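Local coordinates for protein BT_4661 (Bacteroides thetaiotaomicron, PDB 4AK1) that probably binds heparin and heparan sulphate at the cell surface as a SusE-like polysaccharide-binding protein, at residues Glu329-Ile334 with Ala405-Gly410; Ala335-Ala340 with Glu356-Asp361; Asp341-Gln346 with Thr417-Ala422; Ile350-Asn355 with Ile386-Gly391; Thr400-Ala405 with Thr413-Leu418. All coordinates share one frame; numbering follows the deposited sequence. Where two conformers were deposited one is given.

Interaction 1: residues Glu329-Ile334 with Ala405-Gly410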
# COMPACT_ATOMS: atom_id res chain seq x y z
N GLU A 329 57.44 1.88 -33.71
CA GLU A 329 56.93 3.10 -34.32
C GLU A 329 55.97 3.81 -33.37
O GLU A 329 55.19 3.16 -32.68
CB GLU A 329 56.18 2.73 -35.60
CG GLU A 329 56.14 3.79 -36.69
CD GLU A 329 55.53 3.23 -37.96
OE1 GLU A 329 54.42 2.67 -37.90
OE2 GLU A 329 56.17 3.32 -39.02
N PHE A 330 56.03 5.13 -33.36
CA PHE A 330 55.13 5.96 -32.58
C PHE A 330 53.67 5.62 -32.85
O PHE A 330 53.25 5.52 -34.01
CB PHE A 330 55.43 7.44 -32.87
CG PHE A 330 54.54 8.40 -32.14
CD1 PHE A 330 54.77 8.71 -30.80
CD2 PHE A 330 53.48 9.01 -32.80
CE1 PHE A 330 53.94 9.59 -30.14
CE2 PHE A 330 52.65 9.91 -32.14
CZ PHE A 330 52.89 10.20 -30.80
N ILE A 331 52.91 5.39 -31.78
CA ILE A 331 51.47 5.21 -31.82
C ILE A 331 50.83 6.55 -31.46
O ILE A 331 51.05 7.08 -30.38
CB ILE A 331 50.98 4.11 -30.83
CG1 ILE A 331 51.42 2.71 -31.30
CG2 ILE A 331 49.46 4.16 -30.60
CD1 ILE A 331 50.64 2.13 -32.47
N GLU A 332 50.03 7.09 -32.37
CA GLU A 332 49.38 8.38 -32.13
C GLU A 332 48.29 8.19 -31.05
O GLU A 332 47.47 7.29 -31.18
CB GLU A 332 48.80 8.94 -33.43
CG GLU A 332 48.33 10.37 -33.37
CD GLU A 332 49.45 11.38 -33.49
OE1 GLU A 332 50.15 11.43 -34.53
OE2 GLU A 332 49.63 12.15 -32.53
N PRO A 333 48.33 8.99 -29.97
CA PRO A 333 47.26 8.96 -28.96
C PRO A 333 45.93 9.40 -29.54
O PRO A 333 45.92 10.17 -30.51
CB PRO A 333 47.72 9.98 -27.91
CG PRO A 333 49.19 10.10 -28.11
CD PRO A 333 49.42 9.90 -29.58
N ILE A 334 44.83 8.95 -28.94
CA ILE A 334 43.48 9.34 -29.35
C ILE A 334 43.24 10.82 -29.06
O ILE A 334 43.53 11.30 -27.97
CB ILE A 334 42.42 8.48 -28.63
CG1 ILE A 334 42.65 7.00 -28.98
CG2 ILE A 334 41.01 8.95 -29.00
CD1 ILE A 334 42.03 6.00 -28.03
N ALA A 405 37.03 4.47 -26.95
CA ALA A 405 38.15 4.16 -27.84
C ALA A 405 39.39 3.89 -27.01
O ALA A 405 39.68 4.61 -26.06
CB ALA A 405 38.42 5.33 -28.78
N THR A 406 40.16 2.88 -27.41
CA THR A 406 41.36 2.46 -26.66
C THR A 406 42.48 2.06 -27.60
O THR A 406 42.25 1.31 -28.54
CB THR A 406 41.04 1.25 -25.75
OG1 THR A 406 40.05 1.62 -24.79
CG2 THR A 406 42.29 0.72 -25.02
N ASN A 407 43.67 2.55 -27.32
CA ASN A 407 44.89 2.01 -27.88
C ASN A 407 45.94 1.90 -26.76
O ASN A 407 45.61 2.10 -25.59
CB ASN A 407 45.38 2.81 -29.12
CG ASN A 407 45.81 4.24 -28.81
OD1 ASN A 407 45.96 4.66 -27.66
ND2 ASN A 407 46.06 4.99 -29.88
N THR A 408 47.19 1.59 -27.11
CA THR A 408 48.24 1.38 -26.12
C THR A 408 48.61 2.65 -25.34
O THR A 408 49.26 2.58 -24.30
CB THR A 408 49.52 0.79 -26.76
OG1 THR A 408 49.93 1.63 -27.84
CG2 THR A 408 49.28 -0.61 -27.30
N LYS A 409 48.20 3.81 -25.86
CA LYS A 409 48.48 5.09 -25.21
C LYS A 409 47.40 5.49 -24.20
O LYS A 409 47.59 6.42 -23.41
CB LYS A 409 48.70 6.21 -26.24
CG LYS A 409 49.94 6.05 -27.12
CD LYS A 409 51.21 6.31 -26.34
CE LYS A 409 52.44 6.05 -27.21
NZ LYS A 409 52.75 7.19 -28.12
N GLY A 410 46.27 4.78 -24.22
CA GLY A 410 45.19 5.03 -23.26
C GLY A 410 43.79 4.91 -23.84
O GLY A 410 43.60 4.40 -24.96
O HOH W 1 45.22 7.19 -26.67

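Interaction 2: residues Ala335-Ala340 with Glu356-Asp361. With NA (sodium ion), chain B.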
# COMPACT_ATOMS: atom_id res chain seq x y z
N ALA A 335 42.71 11.53 -30.06
CA ALA A 335 42.41 12.96 -29.92
C ALA A 335 41.25 13.30 -30.87
O ALA A 335 41.01 12.58 -31.85
CB ALA A 335 43.64 13.80 -30.22
N ASN A 336 40.53 14.37 -30.55
CA ASN A 336 39.38 14.82 -31.36
C ASN A 336 38.36 13.70 -31.57
O ASN A 336 37.76 13.59 -32.65
CB ASN A 336 39.86 15.39 -32.71
CG ASN A 336 40.96 16.42 -32.57
OD1 ASN A 336 41.93 16.44 -33.35
ND2 ASN A 336 40.83 17.29 -31.57
N PHE A 337 38.19 12.84 -30.57
CA PHE A 337 37.26 11.72 -30.68
C PHE A 337 35.88 12.19 -30.22
O PHE A 337 35.70 12.56 -29.07
CB PHE A 337 37.74 10.49 -29.87
CG PHE A 337 36.76 9.33 -29.89
CD1 PHE A 337 36.15 8.93 -31.08
CD2 PHE A 337 36.49 8.62 -28.73
CE1 PHE A 337 35.25 7.86 -31.10
CE2 PHE A 337 35.61 7.55 -28.74
CZ PHE A 337 34.98 7.17 -29.92
N GLY A 338 34.92 12.19 -31.15
CA GLY A 338 33.55 12.62 -30.84
C GLY A 338 32.54 12.36 -31.94
O GLY A 338 32.91 12.03 -33.08
N TYR A 339 31.26 12.48 -31.59
CA TYR A 339 30.16 12.33 -32.53
C TYR A 339 29.22 13.51 -32.35
O TYR A 339 29.08 14.02 -31.24
CB TYR A 339 29.33 11.05 -32.26
CG TYR A 339 30.13 9.75 -32.25
CD1 TYR A 339 30.80 9.34 -31.10
CD2 TYR A 339 30.22 8.94 -33.39
CE1 TYR A 339 31.54 8.17 -31.08
CE2 TYR A 339 30.96 7.76 -33.38
CZ TYR A 339 31.62 7.37 -32.21
OH TYR A 339 32.36 6.21 -32.14
N ALA A 340 28.57 13.92 -33.43
CA ALA A 340 27.52 14.94 -33.33
C ALA A 340 26.27 14.32 -32.72
O ALA A 340 26.01 13.12 -32.89
CB ALA A 340 27.22 15.49 -34.72
N GLU A 356 35.65 13.86 -38.39
CA GLU A 356 36.72 13.61 -39.36
C GLU A 356 38.12 14.01 -38.88
O GLU A 356 39.12 13.61 -39.49
CB GLU A 356 36.40 14.33 -40.69
CG GLU A 356 36.46 15.86 -40.60
CD GLU A 356 36.17 16.58 -41.92
OE1 GLU A 356 35.87 15.91 -42.93
OE2 GLU A 356 36.25 17.82 -41.95
N ASN A 357 38.21 14.83 -37.83
CA ASN A 357 39.50 15.24 -37.27
C ASN A 357 40.13 14.22 -36.30
O ASN A 357 41.19 14.50 -35.75
CB ASN A 357 39.41 16.62 -36.61
CG ASN A 357 39.05 17.72 -37.59
OD1 ASN A 357 38.03 18.41 -37.42
ND2 ASN A 357 39.84 17.87 -38.62
N PHE A 358 39.48 13.07 -36.12
CA PHE A 358 40.00 11.99 -35.25
C PHE A 358 41.48 11.73 -35.50
O PHE A 358 41.92 11.64 -36.64
CB PHE A 358 39.21 10.69 -35.49
CG PHE A 358 39.66 9.53 -34.62
CD1 PHE A 358 40.69 8.69 -35.04
CD2 PHE A 358 39.05 9.28 -33.40
CE1 PHE A 358 41.09 7.61 -34.26
CE2 PHE A 358 39.45 8.21 -32.61
CZ PHE A 358 40.48 7.38 -33.04
N LYS A 359 42.24 11.62 -34.41
CA LYS A 359 43.61 11.14 -34.45
C LYS A 359 43.69 9.94 -33.50
O LYS A 359 42.92 9.86 -32.54
CB LYS A 359 44.59 12.23 -34.00
CG LYS A 359 44.62 13.45 -34.89
CD LYS A 359 45.62 14.48 -34.37
CE LYS A 359 45.47 15.79 -35.12
NZ LYS A 359 46.11 16.92 -34.38
N GLY A 360 44.61 9.01 -33.79
CA GLY A 360 44.81 7.82 -32.97
C GLY A 360 45.09 6.57 -33.78
O GLY A 360 44.30 6.20 -34.64
N ASP A 361 46.21 5.91 -33.50
CA ASP A 361 46.60 4.66 -34.21
C ASP A 361 46.15 3.39 -33.49
O ASP A 361 46.07 3.36 -32.25
CB ASP A 361 48.12 4.62 -34.42
CG ASP A 361 48.62 5.74 -35.32
OD1 ASP A 361 47.90 6.09 -36.28
OD2 ASP A 361 49.73 6.26 -35.09
NA NA B . 29.99 15.34 -29.73
O HOH W 2 30.97 13.38 -28.78
O HOH W 3 27.83 15.12 -28.68
O HOH W 4 30.68 16.48 -27.45
O HOH W 5 29.53 17.02 -30.28

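Interaction 3: residues Asp341-Gln346 with Thr417-Ala422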
# COMPACT_ATOMS: atom_id res chain seq x y z
N ASP A 341 25.46 15.13 -32.03
CA ASP A 341 24.13 14.67 -31.63
C ASP A 341 23.28 14.38 -32.88
O ASP A 341 23.50 15.00 -33.93
CB ASP A 341 23.44 15.72 -30.75
CG ASP A 341 23.99 15.73 -29.32
OD1 ASP A 341 24.91 14.95 -28.99
OD2 ASP A 341 23.49 16.53 -28.52
N VAL A 342 22.35 13.43 -32.77
CA VAL A 342 21.59 12.91 -33.92
C VAL A 342 20.08 12.97 -33.65
O VAL A 342 19.61 12.57 -32.58
CB VAL A 342 21.99 11.46 -34.26
CG1 VAL A 342 21.09 10.84 -35.34
CG2 VAL A 342 23.43 11.41 -34.72
N ASN A 343 19.36 13.47 -34.64
CA ASN A 343 17.92 13.65 -34.58
C ASN A 343 17.33 13.07 -35.85
O ASN A 343 17.66 13.53 -36.94
CB ASN A 343 17.60 15.14 -34.51
CG ASN A 343 18.07 15.77 -33.22
OD1 ASN A 343 17.37 15.71 -32.22
ND2 ASN A 343 19.26 16.35 -33.24
N ASP A 344 16.47 12.06 -35.71
CA ASP A 344 15.80 11.49 -36.85
C ASP A 344 14.49 10.81 -36.46
O ASP A 344 14.12 10.80 -35.30
CB ASP A 344 16.71 10.50 -37.58
CG ASP A 344 16.63 10.65 -39.08
OD1 ASP A 344 15.50 10.66 -39.64
OD2 ASP A 344 17.69 10.80 -39.72
N VAL A 345 13.79 10.24 -37.43
CA VAL A 345 12.48 9.65 -37.18
C VAL A 345 12.60 8.12 -37.13
O VAL A 345 13.66 7.58 -37.42
CB VAL A 345 11.43 10.14 -38.21
CG1 VAL A 345 11.38 11.68 -38.23
CG2 VAL A 345 11.74 9.59 -39.60
N GLN A 346 11.53 7.44 -36.74
CA GLN A 346 11.55 6.00 -36.55
C GLN A 346 11.87 5.22 -37.83
O GLN A 346 11.48 5.65 -38.93
CB GLN A 346 10.19 5.49 -36.12
CG GLN A 346 9.60 6.11 -34.90
CD GLN A 346 8.12 5.81 -34.88
OE1 GLN A 346 7.32 6.50 -35.53
NE2 GLN A 346 7.75 4.76 -34.15
N THR A 417 23.96 12.41 -27.97
CA THR A 417 22.53 12.21 -27.76
C THR A 417 21.85 11.80 -29.08
O THR A 417 22.05 12.45 -30.11
CB THR A 417 21.91 13.50 -27.18
OG1 THR A 417 22.51 13.76 -25.90
CG2 THR A 417 20.39 13.38 -27.02
N LEU A 418 21.07 10.72 -29.02
CA LEU A 418 20.29 10.22 -30.15
C LEU A 418 18.80 10.42 -29.84
O LEU A 418 18.30 9.91 -28.84
CB LEU A 418 20.59 8.72 -30.38
CG LEU A 418 19.64 7.98 -31.33
CD1 LEU A 418 19.82 8.50 -32.75
CD2 LEU A 418 19.83 6.47 -31.25
N THR A 419 18.10 11.17 -30.69
CA THR A 419 16.68 11.46 -30.44
C THR A 419 15.88 10.92 -31.61
O THR A 419 16.14 11.30 -32.76
CB THR A 419 16.44 12.98 -30.25
OG1 THR A 419 17.29 13.46 -29.20
CG2 THR A 419 14.99 13.28 -29.89
N ILE A 420 14.93 10.02 -31.32
CA ILE A 420 14.07 9.44 -32.35
C ILE A 420 12.65 9.97 -32.16
O ILE A 420 12.09 9.86 -31.07
CB ILE A 420 14.03 7.89 -32.29
CG1 ILE A 420 15.45 7.29 -32.42
CG2 ILE A 420 13.06 7.31 -33.34
CD1 ILE A 420 16.18 7.62 -33.73
N THR A 421 12.09 10.56 -33.21
CA THR A 421 10.72 11.06 -33.16
C THR A 421 9.85 10.30 -34.18
O THR A 421 10.35 9.45 -34.93
CB THR A 421 10.64 12.57 -33.44
OG1 THR A 421 11.17 12.84 -34.74
CG2 THR A 421 11.39 13.40 -32.37
N ALA A 422 8.54 10.58 -34.17
CA ALA A 422 7.58 9.81 -34.96
C ALA A 422 7.85 9.94 -36.47
O ALA A 422 8.12 11.04 -36.95
CB ALA A 422 6.16 10.25 -34.63
O HOH W 6 19.69 14.35 -30.13
O HOH W 7 13.61 13.84 -35.06

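Interaction 4: residues Ile350-Asn355 with Ile386-Gly391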
# COMPACT_ATOMS: atom_id res chain seq x y z
N ILE A 350 20.40 5.30 -40.46
CA ILE A 350 21.20 6.42 -39.98
C ILE A 350 22.67 5.99 -39.92
O ILE A 350 22.99 4.93 -39.37
CB ILE A 350 20.76 6.92 -38.57
CG1 ILE A 350 19.24 7.08 -38.46
CG2 ILE A 350 21.44 8.25 -38.27
CD1 ILE A 350 18.73 7.25 -37.04
N ASP A 351 23.55 6.80 -40.51
CA ASP A 351 24.99 6.62 -40.34
C ASP A 351 25.45 7.64 -39.32
O ASP A 351 25.26 8.85 -39.51
CB ASP A 351 25.73 6.87 -41.65
CG ASP A 351 25.51 5.79 -42.67
OD1 ASP A 351 25.30 4.61 -42.29
OD2 ASP A 351 25.57 6.12 -43.87
N ILE A 352 26.06 7.17 -38.23
CA ILE A 352 26.57 8.06 -37.19
C ILE A 352 28.09 7.98 -37.23
O ILE A 352 28.70 7.05 -36.69
CB ILE A 352 25.99 7.69 -35.80
CG1 ILE A 352 24.46 7.77 -35.83
CG2 ILE A 352 26.57 8.60 -34.72
CD1 ILE A 352 23.76 7.17 -34.62
N ASN A 353 28.71 8.94 -37.92
CA ASN A 353 30.15 8.90 -38.13
C ASN A 353 30.88 9.74 -37.11
O ASN A 353 30.40 10.82 -36.73
CB ASN A 353 30.51 9.34 -39.54
CG ASN A 353 29.93 8.41 -40.60
OD1 ASN A 353 30.01 7.18 -40.47
ND2 ASN A 353 29.31 8.99 -41.63
N LYS A 354 32.03 9.26 -36.65
CA LYS A 354 32.85 10.06 -35.76
C LYS A 354 33.41 11.25 -36.53
O LYS A 354 33.56 11.20 -37.76
CB LYS A 354 33.98 9.23 -35.15
CG LYS A 354 35.08 8.86 -36.12
CD LYS A 354 36.14 8.00 -35.45
CE LYS A 354 37.12 7.53 -36.50
NZ LYS A 354 38.17 6.69 -35.86
N ASN A 355 33.73 12.31 -35.81
CA ASN A 355 34.27 13.53 -36.41
C ASN A 355 35.54 13.23 -37.22
O ASN A 355 36.40 12.46 -36.76
CB ASN A 355 34.53 14.59 -35.35
CG ASN A 355 34.97 15.92 -35.94
OD1 ASN A 355 36.15 16.14 -36.21
ND2 ASN A 355 34.02 16.80 -36.16
N ILE A 386 29.12 4.26 -36.45
CA ILE A 386 27.95 3.51 -36.01
C ILE A 386 26.93 3.47 -37.14
O ILE A 386 26.68 4.49 -37.79
CB ILE A 386 27.31 4.16 -34.74
CG1 ILE A 386 28.30 4.10 -33.57
CG2 ILE A 386 25.99 3.50 -34.38
CD1 ILE A 386 28.03 5.10 -32.45
N ALA A 387 26.36 2.29 -37.38
CA ALA A 387 25.26 2.14 -38.34
C ALA A 387 23.96 1.78 -37.65
O ALA A 387 23.94 0.92 -36.76
CB ALA A 387 25.60 1.11 -39.41
N ILE A 388 22.88 2.45 -38.05
CA ILE A 388 21.52 2.07 -37.70
C ILE A 388 20.82 1.76 -39.03
O ILE A 388 20.90 2.55 -39.96
CB ILE A 388 20.80 3.22 -36.93
CG1 ILE A 388 21.45 3.42 -35.55
CG2 ILE A 388 19.30 2.93 -36.76
CD1 ILE A 388 21.00 4.66 -34.79
N LYS A 389 20.17 0.59 -39.11
CA LYS A 389 19.59 0.09 -40.37
C LYS A 389 18.17 0.61 -40.61
O LYS A 389 17.42 0.87 -39.67
CB LYS A 389 19.55 -1.45 -40.37
CG LYS A 389 20.85 -2.18 -40.05
CD LYS A 389 21.88 -2.05 -41.17
CE LYS A 389 23.31 -2.18 -40.66
NZ LYS A 389 24.28 -1.50 -41.57
N LYS A 390 17.78 0.74 -41.88
CA LYS A 390 16.36 0.90 -42.23
C LYS A 390 15.56 -0.24 -41.57
O LYS A 390 16.05 -1.37 -41.49
CB LYS A 390 16.20 0.90 -43.76
CG LYS A 390 14.76 0.83 -44.26
CD LYS A 390 14.74 0.71 -45.79
CE LYS A 390 13.31 0.62 -46.31
NZ LYS A 390 12.61 1.90 -46.02
N GLY A 391 14.38 0.07 -41.04
CA GLY A 391 13.51 -0.94 -40.39
C GLY A 391 13.88 -1.29 -38.96
O GLY A 391 13.29 -2.21 -38.35
O HOH W 8 23.39 2.64 -41.56
O HOH W 9 28.29 4.53 -40.10

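Interaction 5: residues Thr400-Ala405 with Thr413-Leu418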
# COMPACT_ATOMS: atom_id res chain seq x y z
N THR A 400 21.09 8.58 -24.48
CA THR A 400 22.50 8.94 -24.35
C THR A 400 23.37 7.74 -24.75
O THR A 400 23.19 6.64 -24.22
CB THR A 400 22.79 9.35 -22.89
OG1 THR A 400 21.87 10.37 -22.51
CG2 THR A 400 24.23 9.88 -22.74
N VAL A 401 24.29 7.94 -25.69
CA VAL A 401 25.14 6.85 -26.17
C VAL A 401 26.60 7.16 -25.86
O VAL A 401 27.06 8.27 -26.10
CB VAL A 401 24.98 6.64 -27.70
CG1 VAL A 401 25.81 5.45 -28.20
CG2 VAL A 401 23.51 6.45 -28.06
N GLN A 402 27.33 6.17 -25.33
CA GLN A 402 28.77 6.37 -25.06
C GLN A 402 29.61 5.32 -25.75
O GLN A 402 29.25 4.14 -25.75
CB GLN A 402 29.07 6.25 -23.59
CG GLN A 402 28.57 7.37 -22.74
CD GLN A 402 29.05 7.17 -21.32
OE1 GLN A 402 28.51 6.32 -20.61
NE2 GLN A 402 30.08 7.89 -20.93
N VAL A 403 30.73 5.77 -26.30
CA VAL A 403 31.67 4.89 -27.00
C VAL A 403 33.04 5.08 -26.40
O VAL A 403 33.52 6.23 -26.26
CB VAL A 403 31.72 5.16 -28.52
CG1 VAL A 403 32.74 4.25 -29.20
CG2 VAL A 403 30.34 4.96 -29.15
N MET A 404 33.69 3.98 -26.05
CA MET A 404 35.07 4.05 -25.59
C MET A 404 36.04 3.62 -26.69
O MET A 404 35.87 2.55 -27.26
CB MET A 404 35.30 3.19 -24.35
CG MET A 404 36.72 3.32 -23.81
SD MET A 404 36.89 2.55 -22.18
CE MET A 404 36.37 0.88 -22.53
N ALA A 405 37.03 4.47 -26.95
CA ALA A 405 38.15 4.16 -27.84
C ALA A 405 39.39 3.89 -27.01
O ALA A 405 39.68 4.61 -26.06
CB ALA A 405 38.42 5.33 -28.78
N THR A 413 36.54 8.25 -23.84
CA THR A 413 35.12 7.99 -24.08
C THR A 413 34.45 9.25 -24.63
O THR A 413 34.74 10.36 -24.17
CB THR A 413 34.44 7.45 -22.80
OG1 THR A 413 35.12 6.27 -22.37
CG2 THR A 413 32.97 7.12 -23.03
N ALA A 414 33.59 9.06 -25.61
CA ALA A 414 32.82 10.13 -26.24
C ALA A 414 31.34 9.86 -25.99
O ALA A 414 30.91 8.70 -25.92
CB ALA A 414 33.08 10.18 -27.74
N THR A 415 30.55 10.93 -25.91
CA THR A 415 29.11 10.81 -25.66
C THR A 415 28.35 11.59 -26.71
O THR A 415 28.77 12.67 -27.10
CB THR A 415 28.76 11.35 -24.24
OG1 THR A 415 29.59 10.71 -23.27
CG2 THR A 415 27.29 11.10 -23.88
N PHE A 416 27.23 11.05 -27.19
CA PHE A 416 26.28 11.84 -27.97
C PHE A 416 24.86 11.52 -27.57
O PHE A 416 24.59 10.49 -26.92
CB PHE A 416 26.47 11.68 -29.50
CG PHE A 416 26.16 10.30 -30.03
CD1 PHE A 416 27.14 9.30 -30.04
CD2 PHE A 416 24.90 9.99 -30.55
CE1 PHE A 416 26.88 8.03 -30.55
CE2 PHE A 416 24.62 8.71 -31.05
CZ PHE A 416 25.61 7.73 -31.05
N THR A 417 23.96 12.41 -27.97
CA THR A 417 22.53 12.21 -27.76
C THR A 417 21.85 11.80 -29.08
O THR A 417 22.05 12.45 -30.11
CB THR A 417 21.91 13.50 -27.18
OG1 THR A 417 22.51 13.76 -25.90
CG2 THR A 417 20.39 13.38 -27.02
N LEU A 418 21.07 10.72 -29.02
CA LEU A 418 20.29 10.22 -30.15
C LEU A 418 18.80 10.42 -29.84
O LEU A 418 18.30 9.91 -28.84
CB LEU A 418 20.59 8.72 -30.38
CG LEU A 418 19.64 7.98 -31.33
CD1 LEU A 418 19.82 8.50 -32.75
CD2 LEU A 418 19.83 6.47 -31.25
O HOH W 10 21.40 12.85 -23.49

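Interaction 1: residues Glu329-Ile334 with Ala405-Gly410
The tight turn of a beta hairpin, type I from Asn-407 to Gly-410, is joined here to the extended segment 329-334 through Asn-407 and Lys-409. Asn-407 works with both ends of its amide. OD1 accepts the backbone N of Lys-409 at 3.0 Å, which makes an Asx turn, although the N-H approaches from above the plane of the amide carbonyl. Water 1 links the same OD1 to the backbone N of Ile-334. ND2 reaches across to Glu-332 O at 3.0 Å, a weak, bent bond (130° at the hydrogen), and also donates to the backbone O of Asp-361. A leucine in its place would probably leave Glu-332 O and Asp-361 O without this shared donor and the turn without its side-chain acceptor. Lys-409, bent at chi2 and chi4, folds back over the segment and brings NZ to Ile-331 O at 2.8 Å, in the carbonyl plane; Glu-240 forms a salt bridge with the same nitrogen. NZ also lies obliquely by the Phe-330 ring, 3.4 Å from CE1. Toward the strand, at Ala-405, the contact is apolar: Ile-334 CD1 packs on Ala-405 CB at 3.7 Å. Ala-405 belongs to strand 397-407, whose continuation through the turn is strand 410-421, and it also touches Phe-337 and Val-363, so the segment following strand 324-328 is fastened to the turn end of this hairpin.

Interaction 2: residues Ala335-Ala340 with Glu356-Asp361
Phe-337 and Phe-358 meet with their ring planes at 87° and their centroids 5.8 Å apart. CG and CD1 of Phe-337 lie at the edge of the Phe-358 ring, near its plane, with Phe-337 CD1 3.7 Å from Phe-358 CE2. Ala-335 O also approaches the Phe-358 ring, obliquely, and Lys-354 makes a cation-pi contact with it. Although the first side-chain bond of Phe-358 leads away, CG anti to the backbone N (chi1 -179°) carries the ring back beside Phe-337. Phe-337 in turn touches Val-403 and Ala-414 of the neighbouring hairpin.

Beside the rings the backbones are paired by two bonds: Lys-359 N to Ala-335 O at 3.0 Å is nearly straight (173°), and Ala-335 N to Lys-359 O is also 3.0 Å. Farther along, a sodium ion is coordinated by Tyr-339 O at 2.2 Å. Tyr-339 N donates to water 2, another ligand of that ion. The reciprocal bonds of Ala-335 and Lys-359 define a single antiparallel beta bridge of the hydrogen-bonded kind, which joins two loops that lead into strands 342-345 and 364-367, the outermost strands of a mixed sheet.

Interaction 3: residues Asp341-Gln346 with Thr417-Ala422
Asp-341 takes the first step of this parallel strand pairing with its side chain. CG stands anti to the carbonyl carbon (chi1 -76°), which puts OD1 in front of Thr-417 N at 2.9 Å; the bond is nearly straight at the hydrogen, although the N-H comes from above the carboxylate plane. OD2 is held by Thr-415 OG1 of the second subunit, a hydroxyl that also bonds to Thr-417 OG1. Cut back to alanine, this position is likely to leave Thr-417 N without its side-chain acceptor and Thr-415 of the second subunit without its carboxylate partner.

Beyond this point the backbones form a regular ladder, beginning with Val-342 N to Thr-417 O at 2.9 Å and ending in a weak bond from Gln-346 N to Thr-421 O. On one face Val-342 and Leu-418 run side by side, with CG1 and CD1 respectively 3.7 Å apart. On the other, Asn-343 lies along Thr-419, its OD1 3.5 Å from Thr-419 CB, while Thr-419 OG1 bonds to Gln-398. Asp-344 is away from a staggered rotamer (chi1 -137°), a setting in which OD1 takes the next backbone N, that of Val-345, on its anti lone pair at 2.8 Å. Water 7 donates to Thr-421 OG1 at 2.7 Å and weakly to Asp-344 O. At the far end Gln-346 CG packs on Ile-420 CG2, and its OE1 accepts from Asn-423 N.

Strand 342-345 is the outer strand beside 410-421, which pairs on its other flank with 397-407; Val-342 and Asp-344 face strand 350-352.

Interaction 4: residues Ile350-Asn355 with Ile386-Gly391
Ile-350 and Ile-352 face Ile-388 and Ile-386 across an antiparallel ladder belonging to the smaller, three-stranded sheet of what is consistent with an immunoglobulin-like beta sandwich. The strand directions differ by 167°. Ile-350 with Ile-388 and Ile-352 with Ile-386 are both hydrogen-bonded pairs, each closed by two reciprocal N-H to O bonds, Ile-388 N to Ile-350 O being 2.8 Å long.

All four isoleucines stand on one face and make a ridged apolar surface. Within each pair the CB atoms are close neighbours, 4.0 Å for Ile-350 and Ile-388 and 3.9 Å for Ile-352 and Ile-386. The protruding tip is Ile-388 CD1, which enters the notch between the two isoleucines of the other strand: it lies 3.7 Å from Ile-352 CD1 and 4.1 Å from Ile-350 CD1. The extended CG1 branch of Ile-388 (chi2 170°) carries the methyl that far. Val-342 of the facing sheet has its two methyls divided over the surface, CG1 against Ile-350 and CG2 against Ile-352, while the Phe-416 ring meets Ile-352 CG2 and Ile-386 CD1. The ridge is therefore enclosed between the two sheets.

The reverse face carries Asp-351 and Ala-387, a non-hydrogen-bonded pair with little side-chain overlap. At the 352/386 end of the ladder, water 9 donates to Asn-353 OD1 and, at 2.8 Å, to Ile-386 O.

Interaction 5: residues Thr400-Ala405 with Thr413-Leu418
Val-401 lies over one face of the Phe-416 ring: its CB is 3.8 Å from the ring centroid and 21° off the normal, a CH-pi contact displaced toward the rim. The two belong to neighbouring strands of a beta hairpin, 397-407 and 410-421, in the larger sheet of what is consistent with an immunoglobulin-like sandwich. Phe-416 holds CG between its backbone N and carbonyl carbon (chi1 66°), which lays the ring beside Val-401. Both methyls lie on that same side of the ring, toward its far end: Val-401 CG1 is 3.7 Å from Phe-416 CE1, and CG2 approaches the CZ and CE2 side. Tyr-339 also touches this ring.

Reciprocal backbone bonds flank the contact. Val-401 N to Phe-416 O is 2.8 Å long and almost straight (175°); Val-403 and Ala-414 repeat the pattern, as expected of hydrogen-bonded antiparallel pairs. Between these pairs Gln-402 and Thr-415 stand on the opposite face, where Gln-402 CG comes 3.5 Å from Thr-415 OG1. That hydroxyl has its stronger polar partner in Asp-341 OD2 of the second subunit, which places this face of the sheet at a subunit interface; Gln-402 meets Thr-417 of that subunit as well. Packing here is close: the methyls Thr-400 CG2 and Thr-415 CG2 are 3.5 Å apart, a short approach for two methyl carbons. On the same face water 10 spans the two strands, 2.7 Å from Thr-400 OG1 and 2.8 Å from Thr-417 OG1.

Overall arrangement
From the N terminus, residues 329-346 run continuously through the first segments of interactions 1, 2 and 3. Interaction 2 closes the shortest of these loops, at 356-361, and is nested inside interaction 1, as is interaction 4. Interaction 4 is nested in interaction 3 too, but crosses interaction 2, where Gly-338 O meets Asn-355 N. Interaction 3 also crosses interactions 1 and 2. Interaction 5, the hairpin, follows interactions 2 and 4 in series, crosses interaction 1, with which it shares Ala-405, and shares Thr-417 and Leu-418 with interaction 3. Together they join the four-stranded sheet (3, 5) to the three-stranded one (4) and tie the entering loops (1, 2) to the hairpin.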